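Local coordinates for DNA primase (Aquifex aeolicus, PDB 2AU3), which probably synthesises the short RNA primers that DNA polymerase extends during DNA replication, combining a zinc-binding domain with a TOPRIM-containing RNA polymerase core, at residues A[110-115]-A[152-157]; A[229-234]-A[281-286]; A[11-16]-A[90-95]; A[186-191]-A[205-210]. All coordinates share one frame; numbering follows the deposited sequence.

Interaction 1: A[110-115]-A[152-157]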
loop_
_atom_site.group_PDB
_atom_site.type_symbol
_atom_site.label_atom_id
_atom_site.label_comp_id
_atom_site.label_asym_id
_atom_site.label_seq_id
_atom_site.Cartn_x
_atom_site.Cartn_y
_atom_site.Cartn_z
ATOM N N ASP A 110 -10.057 -0.886 11.223
ATOM C CA ASP A 110 -10.277 0.465 10.749
ATOM C C ASP A 110 -10.340 1.484 11.886
ATOM O O ASP A 110 -9.827 2.608 11.752
ATOM C CB ASP A 110 -11.542 0.535 9.896
ATOM C CG ASP A 110 -11.727 1.901 9.280
ATOM O OD1 ASP A 110 -11.045 2.200 8.254
ATOM O OD2 ASP A 110 -12.459 2.765 9.802
ATOM N N ARG A 111 -10.970 1.099 12.996
ATOM C CA ARG A 111 -11.040 1.969 14.159
ATOM C C ARG A 111 -9.660 2.174 14.793
ATOM O O ARG A 111 -9.368 3.230 15.368
ATOM C CB ARG A 111 -11.994 1.388 15.206
ATOM C CG ARG A 111 -12.058 2.213 16.467
ATOM C CD ARG A 111 -12.659 3.603 16.188
ATOM N NE ARG A 111 -12.723 4.472 17.348
ATOM C CZ ARG A 111 -11.785 5.354 17.681
ATOM N NH1 ARG A 111 -10.648 5.453 16.978
ATOM N NH2 ARG A 111 -11.982 6.131 18.736
ATOM N N VAL A 112 -8.855 1.126 14.768
ATOM C CA VAL A 112 -7.518 1.190 15.326
ATOM C C VAL A 112 -6.643 2.079 14.423
ATOM O O VAL A 112 -5.838 2.857 14.903
ATOM C CB VAL A 112 -6.918 -0.223 15.499
ATOM C CG1 VAL A 112 -5.399 -0.169 15.778
ATOM C CG2 VAL A 112 -7.623 -0.963 16.631
ATOM N N CYS A 113 -6.860 1.999 13.123
ATOM C CA CYS A 113 -6.216 2.921 12.180
ATOM C C CYS A 113 -6.506 4.390 12.534
ATOM O O CYS A 113 -5.586 5.220 12.593
ATOM C CB CYS A 113 -6.669 2.609 10.747
ATOM S SG CYS A 113 -5.842 3.611 9.470
ATOM N N ASP A 114 -7.767 4.696 12.843
ATOM C CA ASP A 114 -8.188 6.063 13.212
ATOM C C ASP A 114 -7.542 6.521 14.501
ATOM O O ASP A 114 -7.216 7.708 14.661
ATOM C CB ASP A 114 -9.713 6.132 13.386
ATOM C CG ASP A 114 -10.474 5.783 12.096
ATOM O OD1 ASP A 114 -9.954 6.025 10.971
ATOM O OD2 ASP A 114 -11.599 5.238 12.123
ATOM N N PHE A 115 -7.381 5.584 15.429
ATOM C CA PHE A 115 -6.749 5.851 16.719
ATOM C C PHE A 115 -5.276 6.266 16.535
ATOM O O PHE A 115 -4.811 7.280 17.083
ATOM C CB PHE A 115 -6.853 4.602 17.617
ATOM C CG PHE A 115 -5.935 4.633 18.798
ATOM C CD1 PHE A 115 -6.163 5.519 19.847
ATOM C CD2 PHE A 115 -4.819 3.808 18.845
ATOM C CE1 PHE A 115 -5.293 5.579 20.942
ATOM C CE2 PHE A 115 -3.948 3.851 19.933
ATOM C CZ PHE A 115 -4.199 4.740 20.992
ATOM N N GLU A 152 -2.810 0.980 26.798
ATOM C CA GLU A 152 -4.040 1.216 27.560
ATOM C C GLU A 152 -5.030 2.132 26.809
ATOM O O GLU A 152 -6.254 1.883 26.816
ATOM C CB GLU A 152 -3.726 1.701 28.977
ATOM C CG GLU A 152 -3.046 0.630 29.842
ATOM C CD GLU A 152 -3.915 -0.615 30.064
ATOM O OE1 GLU A 152 -5.133 -0.469 30.263
ATOM O OE2 GLU A 152 -3.383 -1.749 30.039
ATOM N N ALA A 153 -4.506 3.148 26.118
ATOM C CA ALA A 153 -5.349 4.021 25.292
ATOM C C ALA A 153 -6.046 3.209 24.179
ATOM O O ALA A 153 -7.247 3.355 23.963
ATOM C CB ALA A 153 -4.524 5.158 24.679
ATOM N N LEU A 154 -5.278 2.381 23.473
ATOM C CA LEU A 154 -5.811 1.518 22.403
ATOM C C LEU A 154 -6.872 0.558 22.965
ATOM O O LEU A 154 -7.945 0.395 22.385
ATOM C CB LEU A 154 -4.666 0.723 21.741
ATOM C CG LEU A 154 -4.965 -0.383 20.708
ATOM C CD1 LEU A 154 -5.907 0.079 19.596
ATOM C CD2 LEU A 154 -3.685 -0.910 20.098
ATOM N N VAL A 155 -6.546 -0.108 24.066
ATOM C CA VAL A 155 -7.466 -1.080 24.666
ATOM C C VAL A 155 -8.796 -0.413 25.061
ATOM O O VAL A 155 -9.873 -0.954 24.801
ATOM C CB VAL A 155 -6.823 -1.801 25.881
ATOM C CG1 VAL A 155 -7.892 -2.425 26.777
ATOM C CG2 VAL A 155 -5.830 -2.847 25.416
ATOM N N LYS A 156 -8.708 0.774 25.652
ATOM C CA LYS A 156 -9.893 1.528 26.034
ATOM C C LYS A 156 -10.808 1.829 24.833
ATOM O O LYS A 156 -12.037 1.694 24.933
ATOM C CB LYS A 156 -9.499 2.819 26.753
ATOM C CG LYS A 156 -10.660 3.583 27.392
ATOM C CD LYS A 156 -10.208 4.994 27.829
ATOM C CE LYS A 156 -11.340 6.016 27.729
ATOM N NZ LYS A 156 -11.233 6.911 26.505
ATOM N N VAL A 157 -10.234 2.225 23.695
ATOM C CA VAL A 157 -11.089 2.491 22.532
ATOM C C VAL A 157 -11.719 1.214 22.013
ATOM O O VAL A 157 -12.862 1.225 21.559
ATOM C CB VAL A 157 -10.406 3.282 21.363
ATOM C CG1 VAL A 157 -9.422 4.328 21.853
ATOM C CG2 VAL A 157 -9.794 2.356 20.338
#

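Interaction 2: A[229-234]-A[281-286]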
loop_
_atom_site.group_PDB
_atom_site.type_symbol
_atom_site.label_atom_id
_atom_site.label_comp_id
_atom_site.label_asym_id
_atom_site.label_seq_id
_atom_site.Cartn_x
_atom_site.Cartn_y
_atom_site.Cartn_z
ATOM N N GLU A 229 0.908 -11.914 -0.105
ATOM C CA GLU A 229 -0.162 -11.851 -1.106
ATOM C C GLU A 229 -0.663 -10.421 -1.395
ATOM O O GLU A 229 -1.577 -10.218 -2.212
ATOM C CB GLU A 229 -1.322 -12.734 -0.649
ATOM C CG GLU A 229 -0.921 -14.207 -0.494
ATOM C CD GLU A 229 -2.096 -15.105 -0.152
ATOM O OE1 GLU A 229 -3.251 -14.749 -0.495
ATOM O OE2 GLU A 229 -1.863 -16.168 0.463
ATOM N N ASN A 230 -0.054 -9.442 -0.726
ATOM C CA ASN A 230 -0.455 -8.036 -0.833
ATOM C C ASN A 230 0.714 -7.128 -1.222
ATOM O O ASN A 230 1.866 -7.437 -0.926
ATOM C CB ASN A 230 -1.054 -7.563 0.498
ATOM C CG ASN A 230 -2.416 -8.172 0.775
ATOM O OD1 ASN A 230 -3.422 -7.676 0.283
ATOM N ND2 ASN A 230 -2.449 -9.270 1.545
ATOM N N LEU A 231 0.413 -6.006 -1.872
ATOM C CA LEU A 231 1.443 -5.023 -2.172
ATOM C C LEU A 231 1.105 -3.712 -1.498
ATOM O O LEU A 231 -0.013 -3.190 -1.659
ATOM C CB LEU A 231 1.597 -4.793 -3.694
ATOM C CG LEU A 231 2.322 -5.885 -4.491
ATOM C CD1 LEU A 231 1.973 -5.780 -5.963
ATOM C CD2 LEU A 231 3.830 -5.803 -4.288
ATOM N N PHE A 232 2.063 -3.167 -0.762
ATOM C CA PHE A 232 1.893 -1.834 -0.224
ATOM C C PHE A 232 1.695 -0.831 -1.353
ATOM O O PHE A 232 2.462 -0.821 -2.340
ATOM C CB PHE A 232 3.104 -1.412 0.601
ATOM C CG PHE A 232 2.909 -0.085 1.306
ATOM C CD1 PHE A 232 1.923 0.048 2.285
ATOM C CD2 PHE A 232 3.703 1.014 0.997
ATOM C CE1 PHE A 232 1.728 1.270 2.945
ATOM C CE2 PHE A 232 3.522 2.249 1.656
ATOM C CZ PHE A 232 2.535 2.377 2.616
ATOM N N GLY A 233 0.698 0.035 -1.184
ATOM C CA GLY A 233 0.446 1.102 -2.119
ATOM C C GLY A 233 -0.442 0.746 -3.304
ATOM O O GLY A 233 -0.823 1.628 -4.064
ATOM N N LEU A 234 -0.779 -0.528 -3.487
ATOM C CA LEU A 234 -1.590 -0.894 -4.644
ATOM C C LEU A 234 -2.924 -0.128 -4.728
ATOM O O LEU A 234 -3.276 0.409 -5.786
ATOM C CB LEU A 234 -1.793 -2.405 -4.734
ATOM C CG LEU A 234 -2.382 -2.967 -6.008
ATOM C CD1 LEU A 234 -1.524 -2.596 -7.240
ATOM C CD2 LEU A 234 -2.467 -4.483 -5.838
ATOM N N ASN A 281 2.507 -11.962 -9.449
ATOM C CA ASN A 281 1.232 -12.352 -10.064
ATOM C C ASN A 281 0.179 -11.256 -9.867
ATOM O O ASN A 281 -0.484 -10.862 -10.811
ATOM C CB ASN A 281 0.682 -13.661 -9.459
ATOM C CG ASN A 281 1.533 -14.912 -9.801
ATOM O OD1 ASN A 281 1.302 -15.980 -9.252
ATOM N ND2 ASN A 281 2.513 -14.764 -10.675
ATOM N N LEU A 282 -0.008 -10.801 -8.619
ATOM C CA LEU A 282 -0.976 -9.744 -8.337
ATOM C C LEU A 282 -0.661 -8.475 -9.148
ATOM O O LEU A 282 -1.542 -7.892 -9.800
ATOM C CB LEU A 282 -1.040 -9.441 -6.827
ATOM C CG LEU A 282 -1.823 -8.185 -6.403
ATOM C CD1 LEU A 282 -3.362 -8.380 -6.625
ATOM C CD2 LEU A 282 -1.520 -7.832 -4.917
ATOM N N LEU A 283 0.600 -8.056 -9.145
ATOM C CA LEU A 283 0.965 -6.862 -9.918
ATOM C C LEU A 283 0.597 -7.020 -11.396
ATOM O O LEU A 283 0.097 -6.066 -12.017
ATOM C CB LEU A 283 2.464 -6.544 -9.768
ATOM C CG LEU A 283 3.046 -5.246 -10.352
ATOM C CD1 LEU A 283 2.160 -4.017 -10.093
ATOM C CD2 LEU A 283 4.494 -5.010 -9.803
ATOM N N SER A 284 0.806 -8.225 -11.943
ATOM C CA SER A 284 0.542 -8.487 -13.366
ATOM C C SER A 284 -0.923 -8.303 -13.766
ATOM O O SER A 284 -1.221 -8.052 -14.927
ATOM C CB SER A 284 1.012 -9.864 -13.777
ATOM O OG SER A 284 0.186 -10.860 -13.206
ATOM N N LYS A 285 -1.822 -8.421 -12.807
ATOM C CA LYS A 285 -3.236 -8.121 -13.053
ATOM C C LYS A 285 -3.482 -6.624 -13.304
ATOM O O LYS A 285 -4.560 -6.249 -13.798
ATOM C CB LYS A 285 -4.117 -8.600 -11.878
ATOM C CG LYS A 285 -3.960 -10.065 -11.494
ATOM C CD LYS A 285 -5.029 -10.425 -10.429
ATOM C CE LYS A 285 -4.783 -11.779 -9.750
ATOM N NZ LYS A 285 -5.172 -11.780 -8.269
ATOM N N PHE A 286 -2.515 -5.760 -12.977
ATOM C CA PHE A 286 -2.723 -4.301 -13.154
ATOM C C PHE A 286 -1.879 -3.714 -14.244
ATOM O O PHE A 286 -2.179 -2.634 -14.763
ATOM C CB PHE A 286 -2.482 -3.532 -11.854
ATOM C CG PHE A 286 -3.447 -3.901 -10.773
ATOM C CD1 PHE A 286 -4.594 -3.142 -10.566
ATOM C CD2 PHE A 286 -3.258 -5.061 -10.027
ATOM C CE1 PHE A 286 -5.535 -3.506 -9.593
ATOM C CE2 PHE A 286 -4.184 -5.431 -9.068
ATOM C CZ PHE A 286 -5.323 -4.646 -8.844
#

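Interaction 3: A[11-16]-A[90-95]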
loop_
_atom_site.group_PDB
_atom_site.type_symbol
_atom_site.label_atom_id
_atom_site.label_comp_id
_atom_site.label_asym_id
_atom_site.label_seq_id
_atom_site.Cartn_x
_atom_site.Cartn_y
_atom_site.Cartn_z
ATOM N N ARG A 11 -25.082 -1.672 3.715
ATOM C CA ARG A 11 -24.120 -0.831 3.034
ATOM C C ARG A 11 -24.473 -0.641 1.560
ATOM O O ARG A 11 -24.341 0.455 1.048
ATOM C CB ARG A 11 -22.721 -1.387 3.136
ATOM C CG ARG A 11 -22.148 -1.374 4.525
ATOM C CD ARG A 11 -21.087 -2.398 4.661
ATOM N NE ARG A 11 -20.244 -2.139 5.806
ATOM C CZ ARG A 11 -19.549 -3.071 6.414
ATOM N NH1 ARG A 11 -19.602 -4.333 5.967
ATOM N NH2 ARG A 11 -18.776 -2.747 7.438
ATOM N N ARG A 12 -24.904 -1.713 0.898
ATOM C CA ARG A 12 -25.336 -1.633 -0.511
ATOM C C ARG A 12 -26.474 -0.614 -0.735
ATOM O O ARG A 12 -26.465 0.147 -1.710
ATOM C CB ARG A 12 -25.749 -3.010 -1.040
ATOM C CG ARG A 12 -24.590 -4.021 -1.220
ATOM C CD ARG A 12 -25.085 -5.489 -1.343
ATOM N NE ARG A 12 -23.985 -6.450 -1.480
ATOM C CZ ARG A 12 -23.400 -6.776 -2.634
ATOM N NH1 ARG A 12 -23.807 -6.229 -3.773
ATOM N NH2 ARG A 12 -22.395 -7.655 -2.648
ATOM N N GLU A 13 -27.430 -0.589 0.185
ATOM C CA GLU A 13 -28.604 0.271 0.082
ATOM C C GLU A 13 -28.313 1.761 0.334
ATOM O O GLU A 13 -29.013 2.628 -0.208
ATOM C CB GLU A 13 -29.676 -0.217 1.061
ATOM C CG GLU A 13 -30.990 0.555 0.987
ATOM C CD GLU A 13 -31.876 0.110 -0.166
ATOM O OE1 GLU A 13 -31.440 -0.750 -0.986
ATOM O OE2 GLU A 13 -33.005 0.631 -0.261
ATOM N N ILE A 14 -27.308 2.064 1.164
ATOM C CA ILE A 14 -27.004 3.465 1.501
ATOM C C ILE A 14 -26.306 4.168 0.342
ATOM O O ILE A 14 -25.497 3.562 -0.355
ATOM C CB ILE A 14 -26.096 3.568 2.749
ATOM C CG1 ILE A 14 -26.846 3.129 4.003
ATOM C CG2 ILE A 14 -25.638 4.985 2.930
ATOM C CD1 ILE A 14 -25.905 2.629 5.090
ATOM N N ASP A 15 -26.639 5.438 0.130
ATOM C CA ASP A 15 -25.858 6.299 -0.751
ATOM C C ASP A 15 -25.235 7.349 0.144
ATOM O O ASP A 15 -25.945 8.130 0.775
ATOM C CB ASP A 15 -26.753 6.969 -1.820
ATOM C CG ASP A 15 -25.950 7.750 -2.875
ATOM O OD1 ASP A 15 -24.746 8.071 -2.653
ATOM O OD2 ASP A 15 -26.440 8.083 -3.976
ATOM N N ILE A 16 -23.905 7.354 0.218
ATOM C CA ILE A 16 -23.198 8.242 1.135
ATOM C C ILE A 16 -23.544 9.718 0.934
ATOM O O ILE A 16 -23.552 10.487 1.886
ATOM C CB ILE A 16 -21.684 8.019 1.030
ATOM C CG1 ILE A 16 -20.957 8.724 2.177
ATOM C CG2 ILE A 16 -21.161 8.431 -0.367
ATOM C CD1 ILE A 16 -19.483 8.237 2.339
ATOM N N TYR A 90 -33.422 3.538 6.816
ATOM C CA TYR A 90 -33.526 2.950 5.489
ATOM C C TYR A 90 -34.532 1.798 5.446
ATOM O O TYR A 90 -34.831 1.284 4.377
ATOM C CB TYR A 90 -32.138 2.524 4.964
ATOM C CG TYR A 90 -31.361 3.663 4.310
ATOM C CD1 TYR A 90 -31.551 3.994 2.956
ATOM C CD2 TYR A 90 -30.450 4.425 5.048
ATOM C CE1 TYR A 90 -30.836 5.071 2.355
ATOM C CE2 TYR A 90 -29.739 5.495 4.466
ATOM C CZ TYR A 90 -29.928 5.806 3.125
ATOM O OH TYR A 90 -29.226 6.866 2.590
ATOM N N GLY A 91 -35.070 1.409 6.602
ATOM C CA GLY A 91 -36.042 0.321 6.654
ATOM C C GLY A 91 -35.401 -1.028 6.354
ATOM O O GLY A 91 -35.994 -1.901 5.718
ATOM N N LYS A 92 -34.163 -1.178 6.798
ATOM C CA LYS A 92 -33.440 -2.423 6.636
ATOM C C LYS A 92 -33.254 -3.022 8.019
ATOM O O LYS A 92 -33.177 -2.298 9.014
ATOM C CB LYS A 92 -32.079 -2.188 5.967
ATOM C CG LYS A 92 -32.138 -1.774 4.474
ATOM C CD LYS A 92 -32.628 -2.916 3.548
ATOM C CE LYS A 92 -31.466 -3.694 2.914
ATOM N NZ LYS A 92 -31.933 -4.904 2.120
ATOM N N LYS A 93 -33.195 -4.345 8.075
ATOM C CA LYS A 93 -33.033 -5.042 9.334
ATOM C C LYS A 93 -31.543 -5.053 9.712
ATOM O O LYS A 93 -30.670 -5.054 8.839
ATOM C CB LYS A 93 -33.636 -6.449 9.236
ATOM C CG LYS A 93 -32.661 -7.621 9.379
ATOM C CD LYS A 93 -32.760 -8.593 8.195
ATOM C CE LYS A 93 -33.573 -9.846 8.537
ATOM N NZ LYS A 93 -34.736 -10.043 7.595
ATOM N N LEU A 94 -31.264 -4.989 11.006
ATOM C CA LEU A 94 -29.910 -5.190 11.515
ATOM C C LEU A 94 -29.940 -5.615 12.981
ATOM O O LEU A 94 -30.068 -4.778 13.870
ATOM C CB LEU A 94 -29.049 -3.931 11.328
ATOM C CG LEU A 94 -27.584 -3.988 11.788
ATOM C CD1 LEU A 94 -26.700 -4.624 10.737
ATOM C CD2 LEU A 94 -27.110 -2.597 12.098
ATOM N N ASP A 95 -29.830 -6.918 13.222
ATOM C CA ASP A 95 -29.733 -7.437 14.586
ATOM C C ASP A 95 -28.262 -7.495 14.973
ATOM O O ASP A 95 -27.484 -8.211 14.341
ATOM C CB ASP A 95 -30.390 -8.821 14.717
ATOM C CG ASP A 95 -30.751 -9.436 13.363
ATOM O OD1 ASP A 95 -29.819 -9.787 12.609
ATOM O OD2 ASP A 95 -31.932 -9.606 12.966
HETATM O O HOH W 1 -29.540 7.028 0.032
#

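Interaction 4: A[186-191]-A[205-210]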
loop_
_atom_site.group_PDB
_atom_site.type_symbol
_atom_site.label_atom_id
_atom_site.label_comp_id
_atom_site.label_asym_id
_atom_site.label_seq_id
_atom_site.Cartn_x
_atom_site.Cartn_y
_atom_site.Cartn_z
ATOM N N LEU A 186 3.519 -0.687 19.730
ATOM C CA LEU A 186 3.790 0.350 20.739
ATOM C C LEU A 186 5.023 1.197 20.415
ATOM O O LEU A 186 6.082 0.657 20.132
ATOM C CB LEU A 186 3.927 -0.264 22.142
ATOM C CG LEU A 186 4.023 0.713 23.312
ATOM C CD1 LEU A 186 2.759 1.580 23.397
ATOM C CD2 LEU A 186 4.204 -0.070 24.614
ATOM N N ARG A 187 4.842 2.521 20.397
ATOM C CA ARG A 187 5.944 3.465 20.235
ATOM C C ARG A 187 6.448 3.587 18.801
ATOM O O ARG A 187 7.428 4.247 18.558
ATOM C CB ARG A 187 7.096 3.101 21.199
ATOM C CG ARG A 187 7.902 4.276 21.728
ATOM C CD ARG A 187 7.119 5.280 22.585
ATOM N NE ARG A 187 6.569 4.674 23.797
ATOM C CZ ARG A 187 5.356 4.916 24.268
ATOM N NH1 ARG A 187 4.548 5.759 23.637
ATOM N NH2 ARG A 187 4.940 4.308 25.366
ATOM N N ARG A 188 5.774 2.955 17.846
ATOM C CA ARG A 188 6.212 2.993 16.453
ATOM C C ARG A 188 5.356 3.928 15.627
ATOM O O ARG A 188 4.185 4.144 15.936
ATOM C CB ARG A 188 6.159 1.603 15.811
ATOM C CG ARG A 188 7.080 0.586 16.451
ATOM C CD ARG A 188 7.021 -0.806 15.826
ATOM N NE ARG A 188 7.995 -1.638 16.534
ATOM C CZ ARG A 188 9.168 -1.997 16.054
ATOM N NH1 ARG A 188 9.507 -1.684 14.799
ATOM N NH2 ARG A 188 10.000 -2.685 16.825
ATOM N N VAL A 189 5.940 4.461 14.558
ATOM C CA VAL A 189 5.162 5.138 13.528
ATOM C C VAL A 189 4.498 4.007 12.757
ATOM O O VAL A 189 5.148 3.045 12.405
ATOM C CB VAL A 189 6.060 6.025 12.625
ATOM C CG1 VAL A 189 5.350 6.380 11.252
ATOM C CG2 VAL A 189 6.459 7.326 13.409
ATOM N N VAL A 190 3.183 4.098 12.585
ATOM C CA VAL A 190 2.404 3.028 12.057
ATOM C C VAL A 190 2.083 3.339 10.610
ATOM O O VAL A 190 1.681 4.455 10.278
ATOM C CB VAL A 190 1.101 2.841 12.857
ATOM C CG1 VAL A 190 0.210 1.859 12.163
ATOM C CG2 VAL A 190 1.401 2.358 14.315
ATOM N N ILE A 191 2.273 2.342 9.753
ATOM C CA ILE A 191 1.930 2.460 8.341
ATOM C C ILE A 191 0.883 1.398 8.036
ATOM O O ILE A 191 1.191 0.200 7.981
ATOM C CB ILE A 191 3.198 2.264 7.443
ATOM C CG1 ILE A 191 4.352 3.168 7.907
ATOM C CG2 ILE A 191 2.883 2.536 5.984
ATOM C CD1 ILE A 191 5.428 2.419 8.742
ATOM N N GLY A 205 5.075 -1.159 11.360
ATOM C CA GLY A 205 5.488 -0.223 12.373
ATOM C C GLY A 205 6.992 -0.018 12.307
ATOM O O GLY A 205 7.762 -0.981 12.356
ATOM N N ARG A 206 7.394 1.240 12.209
ATOM C CA ARG A 206 8.812 1.624 12.127
ATOM C C ARG A 206 9.185 2.163 13.491
ATOM O O ARG A 206 8.625 3.140 13.927
ATOM C CB ARG A 206 8.969 2.748 11.085
ATOM C CG ARG A 206 10.305 3.525 11.130
ATOM C CD ARG A 206 11.536 2.633 11.207
ATOM N NE ARG A 206 12.480 2.900 10.122
ATOM C CZ ARG A 206 13.743 3.266 10.297
ATOM N NH1 ARG A 206 14.236 3.411 11.525
ATOM N NH2 ARG A 206 14.519 3.486 9.237
ATOM N N ARG A 207 10.121 1.550 14.190
ATOM C CA ARG A 207 10.400 2.107 15.508
ATOM C C ARG A 207 11.213 3.419 15.421
ATOM O O ARG A 207 12.001 3.622 14.485
ATOM C CB ARG A 207 10.970 1.057 16.463
ATOM C CG ARG A 207 12.436 1.007 16.571
ATOM C CD ARG A 207 12.904 -0.005 17.598
ATOM N NE ARG A 207 14.012 -0.782 17.069
ATOM C CZ ARG A 207 15.198 -0.262 16.769
ATOM N NH1 ARG A 207 15.421 1.025 16.983
ATOM N NH2 ARG A 207 16.166 -1.027 16.284
ATOM N N ILE A 208 10.909 4.347 16.321
ATOM C CA ILE A 208 11.557 5.654 16.332
ATOM C C ILE A 208 12.364 5.853 17.617
ATOM O O ILE A 208 13.066 6.856 17.766
ATOM C CB ILE A 208 10.523 6.798 16.140
ATOM C CG1 ILE A 208 9.379 6.694 17.172
ATOM C CG2 ILE A 208 10.006 6.802 14.694
ATOM C CD1 ILE A 208 8.462 7.920 17.242
ATOM N N VAL A 209 12.245 4.904 18.547
ATOM C CA VAL A 209 13.102 4.897 19.733
ATOM C C VAL A 209 14.211 3.850 19.601
ATOM O O VAL A 209 14.086 2.912 18.820
ATOM C CB VAL A 209 12.294 4.696 21.041
ATOM C CG1 VAL A 209 11.207 5.776 21.170
ATOM C CG2 VAL A 209 11.669 3.309 21.102
ATOM N N GLU A 210 15.292 4.031 20.361
ATOM C CA GLU A 210 16.386 3.054 20.456
ATOM C C GLU A 210 16.000 1.856 21.323
ATOM O O GLU A 210 15.643 2.016 22.492
ATOM C CB GLU A 210 17.645 3.722 21.020
ATOM C CG GLU A 210 18.692 4.013 19.966
ATOM C CD GLU A 210 19.648 5.121 20.373
ATOM O OE1 GLU A 210 20.588 4.839 21.160
ATOM O OE2 GLU A 210 19.470 6.267 19.892
#

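Interaction 1: A[110-115]-A[152-157]
Phe115 lays one face of its ring over the backbone of Leu154: the CA of Leu154 stands 4.1 Å from the ring centroid of Phe115, 23° off the normal and shifted toward the rim, a CH-pi contact. Two further contacts on the ring are oblique: CZ of Phe115 comes within 3.7 Å of Ala153 CB, and farther along the same side of the ring CD1 of Phe115 meets Val157 CG1, 4.0 Å away. With CG of Phe115 anti to its backbone N (chi1 164°), the ring projects across the gap instead of lying along its own helix. Helices 101-122 and 151-161 run roughly antiparallel here, 138° between their directions and 10.6 Å between the axes of the short segments, and the ring bridges much of that separation. The contact joins the long helix 101-122 to a helix of the N-terminal part of the catalytic core. Beside Phe115, Leu154 crosses Val112 at about a right angle, its CD1 placed 3.6 Å from Val112 CG2. Toward the more open border, the bent chain of Arg111 brings one face of its guanidinium over Val157, with NH2 of Arg111 4.2 Å from CB of Val157.

Interaction 2: A[229-234]-A[281-286]
Leu282 pushes its CD2 methyl into a hollow formed by the backbone of Glu229 to Leu231 and the side chain of Leu234, where a helix of the TOPRIM fold packs on the edge strand 231-232 of the mixed sheet and the start of helix 234-244. Bumps come from both sides. Strand 231-232 is weakly bonded, one of the two outermost strands of the sheet and antiparallel to its neighbour 267-270; after it the chain turns through Gly233, the N-cap of helix 234-244. The Leu282 methyl sits 3.6 Å from the carbonyl O of Glu229 and equally close to CD2 of Leu234; the two leucines reach toward each other tip to tip. A chi1 of -169° swings CG of Leu234 away from the backbone N, next to the carbonyl carbon, and its CD2 reaches both Leu282 and the Phe286 ring, 3.8 Å from CE2 of Phe286. Farther along, Leu231 crosses Leu283 at about a right angle and lays its CD1 on CB of Leu283 at 3.9 Å. Val268 of strand 267-270 touches both Leu234 and Leu283. Side chain meets side chain through carbon alone. Over the Phe286 ring, CD1 of Leu234 lies 4.2 Å from the centroid and 14° off the normal, in a CH-pi contact displaced toward the rim.

Interaction 3: A[11-16]-A[90-95]
Helix 6-13 gives way to extended backbone at Ile14 just where helix 79-90 ends at Tyr90, and the CA atoms of Ile14 and Tyr90 come within 7.7 Å; Gly91 closes the second helix with a Schellman motif at positive phi. Ile14 meets one face of the Tyr90 ring: its CG1 is 4.1 Å from the ring centroid of Tyr90, 26° off the normal, and 3.8 Å from CE2 of Tyr90. That branch is anti to the carbonyl carbon of Ile14 (chi1 -69°), which carries it under the ring, and the two side chains cross at about a right angle. Both segments belong to the zinc-binding domain, and the contact ties the end of its N-terminal helix to the end of helix 79-90, away from the metal. Ile14 also packs on Ile68 and Leu86, and both it and Tyr90 touch Val19 of helix 16-23. On the same side of the ring, Glu13 brings its CG to 4.0 Å from CD1 of Tyr90, its carboxylate turned almost perpendicular to the ring. The phenol oxygen finds water: Tyr90 OH lies 2.6 Å from a molecule in the plane of the ring that also accepts a weak bond from Asp15 N, at 3.3 Å. Asp15 itself is the N-cap of helix 16-23, its OD1 taking the N-H of Val17 and a bond from Gln54. Beyond the ring, Lys92 CE comes within 4.3 Å of Glu13 CB.

Interaction 4: A[186-191]-A[205-210]
Val189 and Arg206 form the hydrogen-bonded pair of a beta hairpin, in which strands 188-194 and 200-207 run antiparallel within the four-stranded sheet of the primase core's N-terminal part. Arg206 N donates a hydrogen bond to Val189 O at 2.9 Å, close to straight (166°) and in the carbonyl plane. The return bond, from Val189 N to Arg206 O, is longer at 3.1 Å and more bent. Val189 O takes a second, weaker approach from the CA-H of Gly205, 3.3 Å away. Next along is the non-hydrogen-bonded pair of Val190 and Gly205. CD of Arg188 passes close over Gly205, which has no side chain, 3.6 Å from both its C and its O.

The extended Arg188 chain thus crosses the neighbouring strand. Its NH1 donates to Gly205 O at 3.1 Å, coming from above the carbonyl plane and not along a lone pair, while its NH2 is held by the carbonyl O of Pro214. The guanidinium lies with one face centred over CB of Arg207. Arg207 has its own acceptors: NE donates to Ser213 O and NH1 to Val209 O. The two guanidinium planes stand 75° apart, and these carbonyls would be expected to temper the repulsion between the like charges. Arg187 has its main polar partner in Pro149 O, bound by NH1. Beyond the strands, in the flanking loops, Arg187 CG rests on Val209 CG1. On the face carrying Val189, CG2 of Val189 touches CG2 of Ile208 at 3.8 Å.

Interactions 1, 2 and 4 are partly buried, while interaction 3 is a surface contact in the zinc-binding domain, its centre about 38 Å from that of interaction 4. Interactions 1 and 2 are mainly apolar, one between two helices and the other between a helix and the border of the TOPRIM sheet. Interaction 4 is the exception in chemistry: backbone and arginine bonds join its strands, whereas interaction 3 uses a single water beside an aromatic contact. Phe203, on the strand that carries 205-207, packs against Val112 of interaction 1, tying helix 101-122 to that strand. Interactions 2 and 4 touch directly, Phe232 CZ meeting Ile191 CG2 at 3.4 Å, which links the two parts of the polymerase core.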